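Local coordinates for tyrosine-protein phosphatase YwqE (Bacillus subtilis, PDB 3QY7), which removes phosphate from phosphotyrosine residues of the proteins YwqD, YwqF and Ssb as a manganese-dependent phosphatase of the PHP-like TIM-barrel type, at residues G85-D90 and I105-P110. Sequence-based numbering, arbitrary orientation.
Sequences GEVEQD and ILIEFP. With FE (Fe (III) ion), chain B.
In the beta-alpha-beta unit made of strand 80-82, helix 87-92 and strand 104-108, Val87 from the first turn of the helix packs on Ile105 and Ile107 of the strand. One methyl does the touching: Val87 CG1 meets Ile105 CD1 tip to tip at 4.0 Å and Ile107 CD1, likewise end-on, at 4.2 Å. The two isoleucines, two residues apart, face the helix from the same side of the strand but reach it differently. Ile105 is fully extended, with CG1 anti to the backbone N (chi1 178°), whereas Ile107 has CG1 anti to its carbonyl carbon and folds at chi2 (-63°), which also brings CD1 to the valine methyl. Contact is slight and wholly apolar, and Ile81 of the neighbouring strand and Phe122 of helix 118-127 add to the layer. Helix 87-92 starts just after its N-cap residue, Glu86, and its first turn is closed by Asp90 N bonding to Glu86 O at 2.9 Å. On the strand's other side, Glu108 OE1 binds an iron ion at 2.1 Å, with Glu80, His136 and two waters among its other ligands, while OE2 forms a salt bridge with Arg82. An apolar outer face packed under the helix, with a metal ligand at the strand's C-terminal end, is the pattern of a metal-dependent TIM-barrel hydrolase, here PHP-like.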
ATOM      1  N   GLY A  85      11.221  12.711  -9.703  1.00 23.97           N
ATOM      2  CA  GLY A  85      11.827  12.399 -10.995  1.00 25.42           C
ATOM      3  C   GLY A  85      12.923  11.347 -10.973  1.00 26.03           C
ATOM      4  O   GLY A  85      13.111  10.631 -11.954  1.00 26.55           O
ATOM      5  N   GLU A  86      13.628  11.247  -9.846  1.00 27.37           N
ATOM      6  CA  GLU A  86      14.844  10.439  -9.748  1.00 28.18           C
ATOM      7  C   GLU A  86      14.631   9.097  -9.038  1.00 28.22           C
ATOM      8  O   GLU A  86      15.587   8.502  -8.540  1.00 27.96           O
ATOM      9  CB  GLU A  86      15.954  11.233  -9.040  1.00 28.54           C
ATOM     10  CG  GLU A  86      16.407  12.518  -9.754  1.00 30.38           C
ATOM     11  CD  GLU A  86      15.416  13.670  -9.624  1.00 33.52           C
ATOM     12  OE1 GLU A  86      14.693  13.742  -8.605  1.00 33.94           O
ATOM     13  OE2 GLU A  86      15.364  14.516 -10.546  1.00 34.57           O
ATOM     14  N   VAL A  87      13.384   8.626  -8.990  1.00 28.60           N
ATOM     15  CA  VAL A  87      13.070   7.340  -8.346  1.00 28.95           C
ATOM     16  C   VAL A  87      13.889   6.174  -8.921  1.00 29.60           C
ATOM     17  O   VAL A  87      14.441   5.372  -8.169  1.00 29.63           O
ATOM     18  CB  VAL A  87      11.555   7.013  -8.396  1.00 28.73           C
ATOM     19  CG1 VAL A  87      11.299   5.527  -8.106  1.00 28.20           C
ATOM     20  CG2 VAL A  87      10.791   7.890  -7.411  1.00 27.76           C
ATOM     21  N   GLU A  88      13.973   6.090 -10.248  1.00 30.69           N
ATOM     22  CA  GLU A  88      14.649   4.970 -10.902  1.00 31.76           C
ATOM     23  C   GLU A  88      16.137   4.952 -10.555  1.00 32.26           C
ATOM     24  O   GLU A  88      16.701   3.896 -10.238  1.00 32.30           O
ATOM     25  CB  GLU A  88      14.420   5.018 -12.415  1.00 32.05           C
ATOM     26  CG  GLU A  88      14.671   3.705 -13.145  1.00 33.92           C
ATOM     27  CD  GLU A  88      16.097   3.569 -13.650  1.00 36.25           C
ATOM     28  OE1 GLU A  88      16.727   4.608 -13.957  1.00 37.96           O
ATOM     29  OE2 GLU A  88      16.582   2.423 -13.744  1.00 36.94           O
ATOM     30  N   GLN A  89      16.757   6.127 -10.587  1.00 32.45           N
ATOM     31  CA  GLN A  89      18.166   6.263 -10.239  1.00 33.10           C
ATOM     32  C   GLN A  89      18.420   5.922  -8.767  1.00 32.94           C
ATOM     33  O   GLN A  89      19.292   5.092  -8.462  1.00 32.74           O
ATOM     34  CB  GLN A  89      18.659   7.670 -10.589  1.00 33.47           C
ATOM     35  CG  GLN A  89      18.621   7.956 -12.098  1.00 34.99           C
ATOM     36  CD  GLN A  89      17.939   9.273 -12.446  1.00 36.99           C
ATOM     37  OE1 GLN A  89      17.813  10.169 -11.607  1.00 39.13           O
ATOM     38  NE2 GLN A  89      17.493   9.395 -13.693  1.00 36.58           N
ATOM     39  N   ASP A  90      17.641   6.534  -7.869  1.00 32.46           N
ATOM     40  CA  ASP A  90      17.828   6.372  -6.417  1.00 32.27           C
ATOM     41  C   ASP A  90      17.589   4.944  -5.923  1.00 31.84           C
ATOM     42  O   ASP A  90      18.215   4.503  -4.961  1.00 31.91           O
ATOM     43  CB  ASP A  90      16.964   7.362  -5.630  1.00 32.36           C
ATOM     44  CG  ASP A  90      17.412   8.802  -5.809  1.00 32.99           C
ATOM     45  OD1 ASP A  90      18.347   9.043  -6.608  1.00 34.63           O
ATOM     46  OD2 ASP A  90      16.828   9.694  -5.153  1.00 33.57           O
ATOM     47  N   ILE A 105       7.217  -1.784  -5.885  1.00 12.47           N
ATOM     48  CA  ILE A 105       7.619  -0.545  -5.248  1.00 12.87           C
ATOM     49  C   ILE A 105       6.377   0.312  -5.067  1.00 12.21           C
ATOM     50  O   ILE A 105       5.569   0.420  -5.998  1.00 12.48           O
ATOM     51  CB  ILE A 105       8.740   0.199  -6.059  1.00 14.26           C
ATOM     52  CG1 ILE A 105       9.131   1.525  -5.410  1.00 15.68           C
ATOM     53  CG2 ILE A 105       8.403   0.317  -7.541  1.00 16.02           C
ATOM     54  CD1 ILE A 105      10.312   2.222  -6.094  1.00 19.64           C
ATOM     55  N   LEU A 106       6.214   0.869  -3.866  1.00 11.30           N
ATOM     56  CA  LEU A 106       5.002   1.635  -3.518  1.00 10.95           C
ATOM     57  C   LEU A 106       5.217   3.110  -3.797  1.00 10.82           C
ATOM     58  O   LEU A 106       5.983   3.777  -3.111  1.00 11.50           O
ATOM     59  CB  LEU A 106       4.631   1.389  -2.044  1.00  9.91           C
ATOM     60  CG  LEU A 106       3.299   2.002  -1.577  1.00  9.58           C
ATOM     61  CD1 LEU A 106       2.119   1.391  -2.315  1.00 11.48           C
ATOM     62  CD2 LEU A 106       3.155   1.833  -0.077  1.00  8.87           C
ATOM     63  N   ILE A 107       4.542   3.585  -4.842  1.00 11.41           N
ATOM     64  CA  ILE A 107       4.676   4.950  -5.330  1.00 12.59           C
ATOM     65  C   ILE A 107       3.366   5.680  -5.078  1.00 12.47           C
ATOM     66  O   ILE A 107       2.304   5.205  -5.488  1.00 12.93           O
ATOM     67  CB  ILE A 107       4.987   4.946  -6.847  1.00 13.32           C
ATOM     68  CG1 ILE A 107       6.278   4.167  -7.144  1.00 14.57           C
ATOM     69  CG2 ILE A 107       5.064   6.386  -7.414  1.00 14.00           C
ATOM     70  CD1 ILE A 107       7.520   4.744  -6.529  1.00 17.33           C
ATOM     71  N   GLU A 108       3.463   6.833  -4.431  1.00 13.72           N
ATOM     72  CA  GLU A 108       2.305   7.650  -4.082  1.00 14.88           C
ATOM     73  C   GLU A 108       2.343   8.937  -4.886  1.00 15.89           C
ATOM     74  O   GLU A 108       3.360   9.625  -4.890  1.00 16.01           O
ATOM     75  CB  GLU A 108       2.351   7.996  -2.596  1.00 15.64           C
ATOM     76  CG  GLU A 108       1.125   8.747  -2.085  1.00 15.48           C
ATOM     77  CD  GLU A 108       1.410   9.577  -0.852  1.00 16.81           C
ATOM     78  OE1 GLU A 108       0.533   9.653   0.038  1.00 15.20           O
ATOM     79  OE2 GLU A 108       2.507  10.158  -0.742  1.00 18.91           O
ATOM     80  N   PHE A 109       1.229   9.240  -5.550  1.00 16.59           N
ATOM     81  CA  PHE A 109       1.021  10.534  -6.225  1.00 17.59           C
ATOM     82  C   PHE A 109       0.652  11.601  -5.196  1.00 18.99           C
ATOM     83  O   PHE A 109      -0.008  11.313  -4.213  1.00 19.69           O
ATOM     84  CB  PHE A 109      -0.115  10.433  -7.257  1.00 16.71           C
ATOM     85  CG  PHE A 109       0.114   9.429  -8.360  1.00 15.23           C
ATOM     86  CD1 PHE A 109       1.394   9.191  -8.871  1.00 14.92           C
ATOM     87  CD2 PHE A 109      -0.958   8.738  -8.910  1.00 15.90           C
ATOM     88  CE1 PHE A 109       1.591   8.271  -9.896  1.00 14.42           C
ATOM     89  CE2 PHE A 109      -0.782   7.818  -9.952  1.00 14.58           C
ATOM     90  CZ  PHE A 109       0.516   7.577 -10.454  1.00 12.44           C
ATOM     91  N   PRO A 110       1.054  12.857  -5.440  1.00 20.54           N
ATOM     92  CA  PRO A 110       0.478  13.938  -4.655  1.00 21.25           C
ATOM     93  C   PRO A 110      -1.047  13.880  -4.734  1.00 22.04           C
ATOM     94  O   PRO A 110      -1.596  13.437  -5.743  1.00 22.08           O
ATOM     95  CB  PRO A 110       1.000  15.190  -5.360  1.00 21.29           C
ATOM     96  CG  PRO A 110       1.371  14.754  -6.715  1.00 20.92           C
ATOM     97  CD  PRO A 110       1.887  13.357  -6.540  1.00 20.81           C
TER
HETATM   98 FE    FE B 263      -0.241   8.018   1.126  1.00 14.79          FE
HETATM   99  O   HOH W   1      -1.870   9.341   1.887  1.00 22.49           O
HETATM  100  O   HOH W   2      -0.719   6.426   2.334  1.00 13.34           O